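Local coordinates for DUF1881 domain-containing protein (Neurospora crassa, PDB 5Z6D) that is of unsettled function but pairs a beta-gamma-crystallin domain with an Ig-like domain, whose contacts disable the crystallin domain's calcium site, at residues V10-K15 with D39-V44; D89-S94 with G192-E197; Q107-V112 with R150-G155. The protein carries 1 engineered substitution. All coordinates share one frame; numbering follows the deposited sequence.

Contact 1 (V10-K15 with D39-V44)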
loop_
_atom_site.group_PDB
_atom_site.type_symbol
_atom_site.label_atom_id
_atom_site.label_comp_id
_atom_site.label_asym_id
_atom_site.label_seq_id
_atom_site.Cartn_x
_atom_site.Cartn_y
_atom_site.Cartn_z
ATOM N N VAL A 10 -11.781 14.581 -7.098
ATOM C CA VAL A 10 -12.535 13.924 -6.044
ATOM C C VAL A 10 -12.973 15.033 -5.109
ATOM O O VAL A 10 -12.316 16.072 -5.018
ATOM C CB VAL A 10 -11.708 12.825 -5.282
ATOM C CG1 VAL A 10 -11.159 11.771 -6.255
ATOM C CG2 VAL A 10 -10.590 13.443 -4.454
ATOM N N ILE A 11 -14.111 14.857 -4.452
ATOM C CA ILE A 11 -14.535 15.842 -3.491
ATOM C C ILE A 11 -14.730 15.189 -2.154
ATOM O O ILE A 11 -15.474 14.211 -2.031
ATOM C CB ILE A 11 -15.853 16.547 -3.904
ATOM C CG1 ILE A 11 -15.786 17.034 -5.354
ATOM C CG2 ILE A 11 -16.143 17.684 -2.947
ATOM C CD1 ILE A 11 -16.999 17.837 -5.781
ATOM N N PHE A 12 -14.048 15.720 -1.152
ATOM C CA PHE A 12 -14.218 15.235 0.205
ATOM C C PHE A 12 -15.242 16.089 0.927
ATOM O O PHE A 12 -15.210 17.306 0.868
ATOM C CB PHE A 12 -12.894 15.239 0.958
ATOM C CG PHE A 12 -12.016 14.062 0.642
ATOM C CD1 PHE A 12 -12.197 12.855 1.288
ATOM C CD2 PHE A 12 -10.994 14.175 -0.297
ATOM C CE1 PHE A 12 -11.382 11.768 0.997
ATOM C CE2 PHE A 12 -10.172 13.100 -0.593
ATOM C CZ PHE A 12 -10.353 11.900 0.054
ATOM N N TYR A 13 -16.153 15.446 1.625
ATOM C CA TYR A 13 -17.178 16.175 2.316
ATOM C C TYR A 13 -17.020 16.015 3.818
ATOM O O TYR A 13 -16.675 14.923 4.334
ATOM C CB TYR A 13 -18.566 15.703 1.864
ATOM C CG TYR A 13 -18.833 15.893 0.374
ATOM C CD1 TYR A 13 -19.417 17.067 -0.115
ATOM C CD2 TYR A 13 -18.511 14.896 -0.538
ATOM C CE1 TYR A 13 -19.654 17.231 -1.479
ATOM C CE2 TYR A 13 -18.735 15.049 -1.890
ATOM C CZ TYR A 13 -19.312 16.213 -2.361
ATOM O OH TYR A 13 -19.537 16.342 -3.719
ATOM N N GLN A 14 -17.317 17.126 4.490
ATOM C CA GLN A 14 -17.323 17.243 5.933
ATOM C C GLN A 14 -18.380 16.365 6.608
ATOM O O GLN A 14 -18.170 15.882 7.720
ATOM C CB GLN A 14 -17.527 18.718 6.295
ATOM C CG GLN A 14 -18.329 18.994 7.543
ATOM C CD GLN A 14 -18.976 20.367 7.508
ATOM O OE1 GLN A 14 -19.702 20.704 6.570
ATOM N NE2 GLN A 14 -18.708 21.169 8.526
ATOM N N LYS A 15 -19.511 16.146 5.943
ATOM C CA LYS A 15 -20.529 15.260 6.495
ATOM C C LYS A 15 -20.681 13.999 5.649
ATOM O O LYS A 15 -20.157 13.932 4.529
ATOM C CB LYS A 15 -21.866 15.991 6.609
ATOM C CG LYS A 15 -21.736 17.436 7.064
ATOM C CD LYS A 15 -22.851 17.820 8.018
ATOM C CE LYS A 15 -23.110 19.320 7.993
ATOM N NZ LYS A 15 -23.698 19.759 6.694
ATOM N N ASP A 39 -10.935 13.912 10.703
ATOM C CA ASP A 39 -11.046 15.137 11.479
ATOM C C ASP A 39 -11.666 16.226 10.611
ATOM O O ASP A 39 -12.139 17.247 11.112
ATOM C CB ASP A 39 -9.677 15.573 12.008
ATOM C CG ASP A 39 -9.056 14.541 12.934
ATOM O OD1 ASP A 39 -9.814 13.770 13.562
ATOM O OD2 ASP A 39 -7.811 14.502 13.033
ATOM N N LYS A 40 -11.667 15.989 9.303
ATOM C CA LYS A 40 -12.283 16.904 8.357
ATOM C C LYS A 40 -13.377 16.210 7.546
ATOM O O LYS A 40 -14.434 16.790 7.308
ATOM C CB LYS A 40 -11.237 17.497 7.403
ATOM C CG LYS A 40 -10.109 18.268 8.072
ATOM C CD LYS A 40 -8.910 17.369 8.335
ATOM C CE LYS A 40 -7.839 18.081 9.149
ATOM N NZ LYS A 40 -6.810 17.122 9.648
ATOM N N TYR A 41 -13.130 14.966 7.137
ATOM C CA TYR A 41 -13.940 14.352 6.082
ATOM C C TYR A 41 -14.658 13.077 6.473
ATOM O O TYR A 41 -14.083 12.170 7.079
ATOM C CB TYR A 41 -13.066 14.070 4.864
ATOM C CG TYR A 41 -12.402 15.299 4.325
ATOM C CD1 TYR A 41 -13.094 16.494 4.221
ATOM C CD2 TYR A 41 -11.076 15.268 3.928
ATOM C CE1 TYR A 41 -12.484 17.625 3.728
ATOM C CE2 TYR A 41 -10.460 16.389 3.436
ATOM C CZ TYR A 41 -11.171 17.563 3.338
ATOM O OH TYR A 41 -10.556 18.687 2.842
ATOM N N PHE A 42 -15.933 13.019 6.098
ATOM C CA PHE A 42 -16.802 11.886 6.396
ATOM C C PHE A 42 -17.332 11.195 5.134
ATOM O O PHE A 42 -17.905 10.098 5.221
ATOM C CB PHE A 42 -17.993 12.341 7.248
ATOM C CG PHE A 42 -17.738 12.312 8.727
ATOM C CD1 PHE A 42 -16.574 11.769 9.239
ATOM C CD2 PHE A 42 -18.687 12.810 9.610
ATOM C CE1 PHE A 42 -16.351 11.729 10.602
ATOM C CE2 PHE A 42 -18.471 12.775 10.974
ATOM C CZ PHE A 42 -17.300 12.234 11.471
ATOM N N SER A 43 -17.189 11.827 3.971
ATOM C CA SER A 43 -17.556 11.094 2.750
ATOM C C SER A 43 -16.728 11.577 1.578
ATOM O O SER A 43 -16.045 12.592 1.680
ATOM C CB SER A 43 -19.064 11.215 2.445
ATOM O OG SER A 43 -19.483 12.569 2.359
ATOM N N VAL A 44 -16.749 10.841 0.473
ATOM C CA VAL A 44 -15.930 11.246 -0.676
ATOM C C VAL A 44 -16.575 10.832 -2.002
ATOM O O VAL A 44 -16.938 9.670 -2.206
ATOM C CB VAL A 44 -14.492 10.672 -0.580
ATOM C CG1 VAL A 44 -14.490 9.138 -0.516
ATOM C CG2 VAL A 44 -13.621 11.186 -1.743
#

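Contact 2 (D89-S94 with G192-E197)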
loop_
_atom_site.group_PDB
_atom_site.type_symbol
_atom_site.label_atom_id
_atom_site.label_comp_id
_atom_site.label_asym_id
_atom_site.label_seq_id
_atom_site.Cartn_x
_atom_site.Cartn_y
_atom_site.Cartn_z
ATOM N N ASP A 89 -6.368 3.864 -13.258
ATOM C CA ASP A 89 -5.612 2.666 -13.577
ATOM C C ASP A 89 -4.231 2.682 -12.931
ATOM O O ASP A 89 -3.384 1.835 -13.220
ATOM C CB ASP A 89 -5.499 2.478 -15.099
ATOM C CG ASP A 89 -4.897 3.680 -15.808
ATOM O OD1 ASP A 89 -4.855 4.788 -15.226
ATOM O OD2 ASP A 89 -4.477 3.511 -16.973
ATOM N N THR A 90 -4.010 3.648 -12.049
ATOM C CA THR A 90 -2.824 3.633 -11.201
ATOM C C THR A 90 -3.017 2.582 -10.116
ATOM O O THR A 90 -4.121 2.417 -9.596
ATOM C CB THR A 90 -2.567 5.010 -10.593
ATOM O OG1 THR A 90 -2.150 5.906 -11.634
ATOM C CG2 THR A 90 -1.492 4.947 -9.520
ATOM N N ARG A 91 -1.944 1.862 -9.795
ATOM C CA ARG A 91 -2.017 0.698 -8.919
ATOM C C ARG A 91 -1.392 0.909 -7.559
ATOM O O ARG A 91 -0.255 1.376 -7.450
ATOM C CB ARG A 91 -1.332 -0.495 -9.571
ATOM C CG ARG A 91 -2.031 -0.998 -10.812
ATOM C CD ARG A 91 -3.388 -1.540 -10.473
ATOM N NE ARG A 91 -4.014 -2.177 -11.627
ATOM C CZ ARG A 91 -5.159 -2.845 -11.571
ATOM N NH1 ARG A 91 -5.794 -2.967 -10.413
ATOM N NH2 ARG A 91 -5.662 -3.401 -12.668
ATOM N N ALA A 92 -2.130 0.526 -6.521
ATOM C CA ALA A 92 -1.542 0.405 -5.196
ATOM C C ALA A 92 -0.840 -0.936 -5.104
ATOM O O ALA A 92 -1.450 -1.986 -5.273
ATOM C CB ALA A 92 -2.599 0.539 -4.115
ATOM N N ILE A 93 0.464 -0.887 -4.852
ATOM C CA ILE A 93 1.252 -2.087 -4.655
ATOM C C ILE A 93 1.227 -2.429 -3.177
ATOM O O ILE A 93 1.605 -1.590 -2.331
ATOM C CB ILE A 93 2.719 -1.919 -5.114
ATOM C CG1 ILE A 93 2.791 -1.380 -6.546
ATOM C CG2 ILE A 93 3.468 -3.250 -5.029
ATOM C CD1 ILE A 93 4.227 -1.046 -6.982
ATOM N N SER A 94 0.799 -3.661 -2.885
ATOM C CA SER A 94 0.648 -4.112 -1.504
ATOM C C SER A 94 1.216 -5.511 -1.258
ATOM O O SER A 94 1.155 -6.375 -2.129
ATOM C CB SER A 94 -0.824 -4.073 -1.091
ATOM O OG SER A 94 -1.599 -4.963 -1.877
ATOM N N GLY A 192 -3.346 -10.470 -6.663
ATOM C CA GLY A 192 -4.152 -9.471 -7.348
ATOM C C GLY A 192 -3.349 -8.726 -8.397
ATOM O O GLY A 192 -2.181 -9.033 -8.620
ATOM N N LYS A 193 -3.958 -7.737 -9.047
ATOM C CA LYS A 193 -3.267 -7.006 -10.100
ATOM C C LYS A 193 -1.964 -6.371 -9.602
ATOM O O LYS A 193 -1.003 -6.200 -10.358
ATOM C CB LYS A 193 -4.194 -5.940 -10.685
ATOM C CG LYS A 193 -5.408 -6.513 -11.416
ATOM C CD LYS A 193 -5.118 -6.734 -12.896
ATOM C CE LYS A 193 -6.267 -7.443 -13.600
ATOM N NZ LYS A 193 -7.535 -6.664 -13.513
ATOM N N SER A 194 -1.922 -6.028 -8.323
ATOM C CA SER A 194 -0.709 -5.447 -7.768
ATOM C C SER A 194 -0.560 -5.770 -6.280
ATOM O O SER A 194 -0.024 -4.965 -5.518
ATOM C CB SER A 194 -0.701 -3.936 -7.992
ATOM O OG SER A 194 -1.879 -3.329 -7.474
ATOM N N SER A 195 -1.034 -6.948 -5.882
ATOM C CA SER A 195 -0.882 -7.406 -4.503
ATOM C C SER A 195 -0.191 -8.757 -4.488
ATOM O O SER A 195 -0.376 -9.577 -5.395
ATOM C CB SER A 195 -2.230 -7.488 -3.783
ATOM O OG SER A 195 -3.068 -8.448 -4.392
ATOM N N PHE A 196 0.622 -8.975 -3.457
ATOM C CA PHE A 196 1.499 -10.137 -3.387
ATOM C C PHE A 196 1.570 -10.652 -1.958
ATOM O O PHE A 196 1.740 -9.877 -1.011
ATOM C CB PHE A 196 2.906 -9.788 -3.905
ATOM C CG PHE A 196 2.906 -9.194 -5.288
ATOM C CD1 PHE A 196 3.012 -10.006 -6.405
ATOM C CD2 PHE A 196 2.763 -7.828 -5.472
ATOM C CE1 PHE A 196 2.998 -9.460 -7.676
ATOM C CE2 PHE A 196 2.744 -7.276 -6.737
ATOM C CZ PHE A 196 2.862 -8.092 -7.842
ATOM N N GLU A 197 1.441 -11.965 -1.815
ATOM C CA GLU A 197 1.770 -12.627 -0.566
ATOM C C GLU A 197 3.247 -12.979 -0.622
ATOM O O GLU A 197 3.691 -13.677 -1.533
ATOM C CB GLU A 197 0.904 -13.869 -0.375
ATOM C CG GLU A 197 0.515 -14.156 1.060
ATOM C CD GLU A 197 -0.512 -15.268 1.160
ATOM O OE1 GLU A 197 -0.120 -16.445 1.017
ATOM O OE2 GLU A 197 -1.707 -14.965 1.370
HETATM O O HOH W 1 -4.830 -2.849 -7.999
#

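Contact 3 (Q107-V112 with R150-G155)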
loop_
_atom_site.group_PDB
_atom_site.type_symbol
_atom_site.label_atom_id
_atom_site.label_comp_id
_atom_site.label_asym_id
_atom_site.label_seq_id
_atom_site.Cartn_x
_atom_site.Cartn_y
_atom_site.Cartn_z
ATOM N N GLN A 107 7.063 -13.241 14.527
ATOM C CA GLN A 107 8.449 -13.618 14.813
ATOM C C GLN A 107 9.403 -12.987 13.800
ATOM O O GLN A 107 10.543 -12.642 14.135
ATOM C CB GLN A 107 8.622 -15.130 14.813
ATOM C CG GLN A 107 10.066 -15.541 15.093
ATOM C CD GLN A 107 10.235 -17.030 15.315
ATOM O OE1 GLN A 107 9.299 -17.730 15.701
ATOM N NE2 GLN A 107 11.446 -17.525 15.075
ATOM N N TYR A 108 8.942 -12.834 12.562
ATOM C CA TYR A 108 9.779 -12.263 11.507
ATOM C C TYR A 108 9.210 -10.953 11.036
ATOM O O TYR A 108 7.994 -10.758 11.053
ATOM C CB TYR A 108 9.910 -13.233 10.325
ATOM C CG TYR A 108 10.547 -14.541 10.732
ATOM C CD1 TYR A 108 11.917 -14.633 10.909
ATOM C CD2 TYR A 108 9.775 -15.683 10.954
ATOM C CE1 TYR A 108 12.512 -15.826 11.295
ATOM C CE2 TYR A 108 10.360 -16.876 11.338
ATOM C CZ TYR A 108 11.732 -16.939 11.508
ATOM O OH TYR A 108 12.328 -18.122 11.886
ATOM N N SER A 109 10.095 -10.043 10.643
ATOM C CA SER A 109 9.665 -8.791 10.028
ATOM C C SER A 109 10.250 -8.657 8.644
ATOM O O SER A 109 11.374 -9.110 8.373
ATOM C CB SER A 109 10.056 -7.588 10.892
ATOM O OG SER A 109 11.467 -7.485 11.061
ATOM N N LEU A 110 9.457 -8.033 7.780
ATOM C CA LEU A 110 9.860 -7.641 6.454
ATOM C C LEU A 110 9.758 -6.115 6.389
ATOM O O LEU A 110 8.663 -5.551 6.418
ATOM C CB LEU A 110 8.974 -8.305 5.414
ATOM C CG LEU A 110 9.171 -7.854 3.975
ATOM C CD1 LEU A 110 10.546 -8.268 3.479
ATOM C CD2 LEU A 110 8.065 -8.473 3.121
ATOM N N LYS A 111 10.909 -5.456 6.378
ATOM C CA LYS A 111 10.973 -4.014 6.243
ATOM C C LYS A 111 11.139 -3.662 4.777
ATOM O O LYS A 111 12.031 -4.191 4.100
ATOM C CB LYS A 111 12.140 -3.450 7.066
ATOM C CG LYS A 111 12.281 -1.936 7.004
ATOM C CD LYS A 111 13.541 -1.482 7.747
ATOM C CE LYS A 111 13.721 0.018 7.652
ATOM N NZ LYS A 111 15.128 0.422 7.925
ATOM N N VAL A 112 10.278 -2.772 4.290
ATOM C CA VAL A 112 10.285 -2.392 2.897
ATOM C C VAL A 112 10.478 -0.886 2.836
ATOM O O VAL A 112 9.627 -0.136 3.305
ATOM C CB VAL A 112 8.964 -2.791 2.195
ATOM C CG1 VAL A 112 9.022 -2.429 0.732
ATOM C CG2 VAL A 112 8.694 -4.280 2.345
ATOM N N ARG A 150 14.134 -9.895 9.083
ATOM C CA ARG A 150 14.751 -10.056 10.393
ATOM C C ARG A 150 13.970 -11.013 11.276
ATOM O O ARG A 150 12.746 -11.048 11.216
ATOM C CB ARG A 150 14.858 -8.700 11.088
ATOM C CG ARG A 150 15.811 -8.679 12.243
ATOM C CD ARG A 150 15.701 -7.355 12.973
ATOM N NE ARG A 150 16.702 -7.237 14.035
ATOM C CZ ARG A 150 16.731 -6.245 14.920
ATOM N NH1 ARG A 150 15.805 -5.296 14.878
ATOM N NH2 ARG A 150 17.679 -6.210 15.850
ATOM N N ASP A 151 14.672 -11.794 12.088
ATOM C CA ASP A 151 14.019 -12.534 13.166
ATOM C C ASP A 151 13.937 -11.582 14.352
ATOM O O ASP A 151 14.954 -11.210 14.922
ATOM C CB ASP A 151 14.784 -13.811 13.521
ATOM C CG ASP A 151 14.088 -14.645 14.613
ATOM O OD1 ASP A 151 13.590 -14.074 15.607
ATOM O OD2 ASP A 151 14.047 -15.886 14.480
ATOM N N GLU A 152 12.721 -11.189 14.716
ATOM C CA GLU A 152 12.513 -10.159 15.727
ATOM C C GLU A 152 12.821 -10.637 17.138
ATOM O O GLU A 152 13.126 -9.833 18.022
ATOM C CB GLU A 152 11.073 -9.648 15.665
ATOM C CG GLU A 152 10.777 -8.829 14.422
ATOM C CD GLU A 152 11.323 -7.416 14.516
ATOM O OE1 GLU A 152 11.239 -6.815 15.609
ATOM O OE2 GLU A 152 11.838 -6.903 13.505
ATOM N N HIS A 153 12.713 -11.938 17.352
ATOM C CA HIS A 153 13.021 -12.506 18.659
ATOM C C HIS A 153 14.518 -12.427 18.901
ATOM O O HIS A 153 14.977 -11.813 19.868
ATOM C CB HIS A 153 12.545 -13.952 18.748
ATOM C CG HIS A 153 11.062 -14.107 18.632
ATOM N ND1 HIS A 153 10.447 -15.336 18.547
ATOM C CD2 HIS A 153 10.071 -13.184 18.586
ATOM C CE1 HIS A 153 9.139 -15.166 18.453
ATOM N NE2 HIS A 153 8.885 -13.870 18.477
ATOM N N SER A 154 15.275 -13.038 17.997
ATOM C CA SER A 154 16.721 -13.127 18.148
ATOM C C SER A 154 17.420 -11.827 17.746
ATOM O O SER A 154 18.476 -11.497 18.286
ATOM C CB SER A 154 17.267 -14.307 17.333
ATOM O OG SER A 154 17.148 -14.090 15.932
ATOM N N GLY A 155 16.828 -11.087 16.809
ATOM C CA GLY A 155 17.402 -9.838 16.337
ATOM C C GLY A 155 18.223 -10.039 15.077
ATOM O O GLY A 155 18.644 -9.080 14.442
#

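Contact 1 (V10-K15 with D39-V44)
Tyr41 turns its CG anti to its own carbonyl carbon (chi1 -58°), which lays one face of its ring against Phe12. Phe12 CB stands over the centre of the Tyr41 ring, 3.3 Å from its centroid, in a CH-pi contact. CB of Lys40 covers the opposite face. The planes of the Phe12 and Tyr41 rings are only 23° apart, yet the rings are displaced so far that little of one covers the other. Val44 has CG2 anti to its backbone N, and this puts the methyl over one face of the Phe12 ring. Val44 CG2 lies 3.7 Å from the centroid of the Phe12 ring, off centre.

The backbones meet in a classic beta bulge. Two residues, Phe42 and Ser43, stand opposite the single residue Tyr13, and its carbonyl holds both amides. Phe42 N lies 2.7 Å from Tyr13 O, while Ser43 N is more distant from the same Tyr13 O, at 3.2 Å. The return bond, Tyr13 N to Ser43 O, is 2.9 Å and almost straight. Ser43 OG then gives a short bond of 2.6 Å to Lys15 O, in the carbonyl plane, and joins Ser43 to the chain just beyond strand 9-13. The same OG is bonded to Phe18 N. Tyr41 OH is bonded to Asp23 and Tyr25.

The pairing belongs to the three-stranded antiparallel sheet of the beta-gamma-crystallin domain. Strand 9-13 runs in its middle, between strands 23-26 and 43-46. Facing the domain's other sheet, Phe12 meets the Phe83 ring of strand 82-87, and Val10 touches Ala50 and Val52 of strand 50-55.

Contact 2 (D89-S94 with G192-E197)
Ser194 OG is gripped by two partners. It gives a short hydrogen bond of 2.6 Å to Ala92 O, and accepts one from a water. That water lies 2.6 Å from Arg91 NH1 and accepts from it, so it bridges the guanidinium to the serine. The contact is a parallel strand pair in the mixed sheet of the Ig-like domain, where strand 91-99 runs beside strand 195-200. Ser94 pairs with Ser195.

Ser194 OG sits between its backbone N and carbonyl carbon (chi1 55°), and from there meets Ala92 O from above the carbonyl plane. Ser94 N lies 3.1 Å from Ser194 O in the carbonyl plane, and Phe196 N lies 3.0 Å from Ser94 O. Ile93 CG2 comes loosely to the edge of the Phe196 ring. Strand 131-136 flanks strand 91-99 on its other side. Ser195 OG is hydrogen-bonded to Thr191 OG1.

Arg91 bends at chi2, and the guanidinium turns one face to the Lys193 side chain. The two positive ends are close, and Lys193 also packs on Glu173 of strand 173-177. CB of Lys193 stands over the centre of the guanidinium, 3.4 Å from Arg91 CZ.

Contact 3 (Q107-V112 with R150-G155)
Ser109 OG gives a very short hydrogen bond to Glu152 OE2, at 2.5 Å, and meets the carboxylate on its anti side. Glu152 bends back at chi2 (-78°) to reach it. The backbone Glu152 N lies 2.7 Å from Gln107 O, so Glu152 is held by both backbone and side chain.

The Gln107 side chain meets both Asp151 and His153. Its chain is extended, with CG anti to the backbone N (chi1 179°). The end of the chain therefore reaches Asp151, where Gln107 NE2 makes a hydrogen bond of 3.1 Å to Asp151 OD2. The bond is in the plane of the amide but comes from above the carboxylate. Midway along the chain, CG of Gln107 packs over one face of the His153 ring in a CH-pi contact. Gln107 OE1 is bonded to Ala104 N.

These bonds close the end of an antiparallel pair in the five-stranded sheet of the Ig-like domain. Ser109 and Arg150 form the hydrogen-bonded pair, with Ser109 N 2.9 Å from Arg150 O. Tyr108 and Asp151 form the non-hydrogen-bonded one. Here Tyr108 CE1 lies 3.5 Å from Asp151 OD2, a packing contact.

Strand 143-151 then turns toward strand 157-168. Asp151 OD1 accepts from Ser154 N at 3.1 Å, an Asx motif. Arg150 NE reaches Gly155 O at 2.7 Å, in the plane of the guanidinium.

In the fold
Contact 1 lies in the beta-gamma-crystallin domain, contacts 2 and 3 in the Ig-like domain. The centres of contacts 1 and 3 are about 38 Å apart, on opposite sides of the chain's centre. Contact 2 is nearer the middle, with its centre about 25 Å from that of contact 1 and 24 Å from that of contact 3. No two contacts touch. Contacts 2 and 3 belong to different sheets, and strand 91-99 leads on to strand 108-112. Asp39 of contact 1 binds calcium in a structure of this protein but does not touch 10-15. The Lys40 side chain is about 8 Å from that of Ser81 of the same site. No calcium is modelled there.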